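Local atomic coordinates of NADA (Neisseria meningitidis, PDB entry 4CJD), a protein that probably attaches the bacterium to human epithelial cells and induces its uptake, working as a trimeric adhesin on the bacterial surface. Residues Val18-Tyr21 with Asn22-Asp26; Gly80-Glu83 with Glu84-Ala88. One frame throughout, in Å; residues are numbered along the deposited sequence.

How the contacts relate
From the N terminus, the chain enters helix 9-28, where contact 1 joins one turn to the next. It then forms the antiparallel hairpin of strands 35-40 and 43-48 and the short helix 51-56, and runs into the long helix 64-113, which carries contact 2 within its coiled coil. Each contact lies inside one helix, so neither closes a loop; they follow in series and do not nest or cross. The centres of contact 1 and contact 2 lie about 42 Å apart. Contact 1 ties the first helix to strand 35-40 through T35 and Y37, and its end reaches L64 at the start of the long helix. Both contacts turn one face to neighbouring subunits of the trimer.

Contact 1 (Val18-Tyr21 with Asn22-Asp26); sequences VGVY and NNTQD. Unlike the reference sequence in segment 18-21: G19 (reference Asn), V20 (reference Ser).
V20 and T24 lie side by side on the helix face turned to the trimer axis, the tight part of this contact. The carbonyl of V20 is gripped twice: T24 N reaches V20 O at 2.8 Å, nearly along the C=O axis, and T24 OG1, also at 2.8 Å, from above the carbonyl plane. Placing OG1 beside its own backbone N (chi1 -58°) brings the hydroxyl back to that oxygen. V20 packs on its copies in both neighbouring subunits, suiting a branched apolar residue, and T24 OG1 also bonds N23 ND2 of the third subunit.

N22 ND2 meets V18 O at 2.9 Å, on the face opposite to N22 N, and also bonds Y37 O. The Q25 amide lies obliquely against the Y21 ring, the two planes 43° apart, with Q25 CD 3.4 Å from Y21 CE2. Y21 OH bonds T35 O. The G19 side is wetter: besides the bond from N23 N, G19 O accepts from water 1 (3.2 Å), which also donates to N23 OD1 (3.1 Å). N23 ND2 bonds T24 OG1 of the second subunit.

N22 and T24 thus double a helix bond while binding hairpin and neighbouring subunit, respectively, within the head.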
# COMPACT_ATOMS: atom_id res chain seq x y z
N VAL A 18 38.41 8.43 -24.80
CA VAL A 18 38.01 7.12 -24.30
C VAL A 18 37.17 7.24 -23.02
O VAL A 18 36.19 6.49 -22.86
CB VAL A 18 39.26 6.21 -24.04
CG1 VAL A 18 38.92 5.04 -23.18
CG2 VAL A 18 39.84 5.70 -25.36
N GLY A 19 37.54 8.15 -22.11
CA GLY A 19 36.77 8.37 -20.90
C GLY A 19 35.33 8.80 -21.19
O GLY A 19 34.35 8.30 -20.59
N VAL A 20 35.20 9.73 -22.13
CA VAL A 20 33.88 10.19 -22.59
C VAL A 20 33.03 9.03 -23.11
O VAL A 20 31.85 8.88 -22.76
CB VAL A 20 34.01 11.26 -23.74
CG1 VAL A 20 32.70 11.40 -24.49
CG2 VAL A 20 34.41 12.58 -23.19
N TYR A 21 33.63 8.19 -23.94
CA TYR A 21 32.91 7.04 -24.50
C TYR A 21 32.39 6.13 -23.39
O TYR A 21 31.26 5.72 -23.41
CB TYR A 21 33.82 6.24 -25.46
CG TYR A 21 33.15 5.07 -26.18
CD1 TYR A 21 32.46 5.26 -27.38
CD2 TYR A 21 33.21 3.79 -25.66
CE1 TYR A 21 31.86 4.18 -28.05
CE2 TYR A 21 32.62 2.70 -26.31
CZ TYR A 21 31.95 2.89 -27.51
OH TYR A 21 31.38 1.79 -28.17
N ASN A 22 33.23 5.87 -22.40
CA ASN A 22 32.81 5.02 -21.31
C ASN A 22 31.65 5.61 -20.48
O ASN A 22 30.71 4.91 -20.16
CB ASN A 22 34.03 4.70 -20.43
CG ASN A 22 34.83 3.53 -21.00
OD1 ASN A 22 34.44 2.38 -20.81
ND2 ASN A 22 35.90 3.81 -21.74
N ASN A 23 31.71 6.91 -20.16
CA ASN A 23 30.60 7.57 -19.49
C ASN A 23 29.36 7.57 -20.33
O ASN A 23 28.23 7.40 -19.83
CB ASN A 23 30.99 9.01 -19.13
CG ASN A 23 32.03 9.06 -18.01
OD1 ASN A 23 32.25 8.07 -17.35
ND2 ASN A 23 32.66 10.19 -17.83
N THR A 24 29.53 7.78 -21.63
CA THR A 24 28.38 7.74 -22.55
C THR A 24 27.72 6.34 -22.54
O THR A 24 26.48 6.23 -22.48
CB THR A 24 28.84 8.17 -23.98
OG1 THR A 24 29.40 9.48 -23.86
CG2 THR A 24 27.68 8.17 -25.00
N GLN A 25 28.52 5.26 -22.52
CA GLN A 25 27.92 3.93 -22.35
C GLN A 25 27.26 3.74 -20.98
O GLN A 25 26.18 3.13 -20.90
CB GLN A 25 28.97 2.82 -22.55
CG GLN A 25 29.45 2.68 -23.97
CD GLN A 25 30.29 1.44 -24.19
OE1 GLN A 25 31.20 1.13 -23.42
NE2 GLN A 25 30.00 0.72 -25.26
N ASP A 26 27.88 4.26 -19.91
CA ASP A 26 27.22 4.24 -18.61
C ASP A 26 25.85 4.91 -18.65
O ASP A 26 24.86 4.43 -18.05
CB ASP A 26 28.06 4.94 -17.53
CG ASP A 26 29.15 4.06 -17.00
OD1 ASP A 26 29.19 2.87 -17.37
OD2 ASP A 26 29.96 4.56 -16.23
O HOH W 1 35.21 7.30 -17.71

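Contact 2 (Gly80-Glu83 with Glu84-Ala88). Unlike the reference sequence in segment 80-83: E83 (reference Asp).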
# COMPACT_ATOMS: atom_id res chain seq x y z
N GLY A 80 -0.45 3.49 -8.27
CA GLY A 80 -1.82 3.10 -8.61
C GLY A 80 -2.36 1.99 -7.71
O GLY A 80 -3.51 2.05 -7.29
N THR A 81 -1.55 0.98 -7.41
CA THR A 81 -2.00 -0.09 -6.51
C THR A 81 -2.24 0.42 -5.10
O THR A 81 -3.27 0.11 -4.48
CB THR A 81 -0.97 -1.23 -6.43
OG1 THR A 81 -0.68 -1.68 -7.76
CG2 THR A 81 -1.52 -2.41 -5.62
N VAL A 82 -1.31 1.22 -4.60
CA VAL A 82 -1.47 1.83 -3.29
C VAL A 82 -2.76 2.66 -3.31
O VAL A 82 -3.58 2.55 -2.39
CB VAL A 82 -0.22 2.71 -2.89
CG1 VAL A 82 -0.49 3.47 -1.60
CG2 VAL A 82 1.03 1.83 -2.74
N GLU A 83 -3.00 3.46 -4.36
CA GLU A 83 -4.30 4.19 -4.38
C GLU A 83 -5.52 3.24 -4.34
O GLU A 83 -6.51 3.52 -3.68
CB GLU A 83 -4.41 5.09 -5.61
CG GLU A 83 -3.61 6.38 -5.58
CD GLU A 83 -3.74 7.13 -6.90
OE1 GLU A 83 -4.68 6.82 -7.67
OE2 GLU A 83 -2.92 8.01 -7.18
N GLU A 84 -5.47 2.13 -5.07
CA GLU A 84 -6.58 1.19 -5.02
C GLU A 84 -6.75 0.62 -3.62
O GLU A 84 -7.88 0.42 -3.17
CB GLU A 84 -6.35 0.05 -6.02
CG GLU A 84 -6.28 0.56 -7.46
CD GLU A 84 -5.97 -0.53 -8.45
OE1 GLU A 84 -5.27 -1.52 -8.10
OE2 GLU A 84 -6.45 -0.41 -9.60
N ASN A 85 -5.63 0.38 -2.92
CA ASN A 85 -5.69 -0.19 -1.58
C ASN A 85 -6.26 0.80 -0.59
O ASN A 85 -7.04 0.40 0.29
CB ASN A 85 -4.31 -0.70 -1.12
CG ASN A 85 -3.93 -2.03 -1.79
OD1 ASN A 85 -4.71 -2.56 -2.57
ND2 ASN A 85 -2.74 -2.55 -1.50
N SER A 86 -5.92 2.08 -0.75
CA SER A 86 -6.46 3.12 0.14
C SER A 86 -8.00 3.17 0.05
O SER A 86 -8.71 3.25 1.07
CB SER A 86 -5.86 4.49 -0.20
OG SER A 86 -4.46 4.54 0.07
N GLU A 87 -8.53 3.10 -1.17
CA GLU A 87 -9.98 3.20 -1.38
C GLU A 87 -10.66 1.96 -0.82
O GLU A 87 -11.72 2.05 -0.19
CB GLU A 87 -10.31 3.39 -2.87
CG GLU A 87 -9.91 4.77 -3.44
CD GLU A 87 -9.67 4.76 -4.96
OE1 GLU A 87 -10.38 4.01 -5.67
OE2 GLU A 87 -8.79 5.51 -5.45
N ALA A 88 -10.04 0.79 -1.02
CA ALA A 88 -10.56 -0.47 -0.48
C ALA A 88 -10.63 -0.40 1.05
O ALA A 88 -11.57 -0.91 1.66
CB ALA A 88 -9.72 -1.65 -0.93
O HOH W 2 -3.04 -3.26 -8.50
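E84 folds back over the preceding turn of the helix, onto G80 and T81. Its CB sits 3.4 Å from T81 O, and CG, set beside the backbone N of E84 (chi1 -61°), comes to 3.1 Å from G80 O, the carbonyl that also accepts the backbone bond of E84 N. From there the chain runs extended: CD is 3.7 Å from G80 O, and OE1 passes T81 CA at 3.9 Å. At the tip, water 2 donates to E84 OE1 at 2.9 Å and also lies 2.9 Å from T81 OG1, so the carboxylate and the hydroxyl are joined through water. A long, flexible acid suits this exposed surface, where its methylenes cover the backbone and its charge meets solvent.

On the exposed face one turn further along, E87 lies over E83 O similarly, with CG, CD and OE2 about equally near it. The two carboxylates stay apart, E83 OE1 being 4.9 Å from E87 OE2; like charges probably disfavour a closer approach.

The inward face is different. V82 is buried and packs on V82 of both other subunits, the apolar layer expected of a trimeric coiled coil. S86 N binds V82 O at 2.9 Å, nearly in line with the carbonyl, whereas S86 OG makes at most a weak approach to it. The stronger partner of that hydroxyl is N85 of the third subunit, and N85 ND2 in turn bonds S86 OG of the second. Asparagine supplies the N-H and serine a compact acceptor, short enough for neighbouring helices to stay close.

The chemistry therefore divides by face: water and negative charge outside, and inside an apolar valine layer followed by a ring of asparagine-serine bonds that links the three helices of the head's coiled coil.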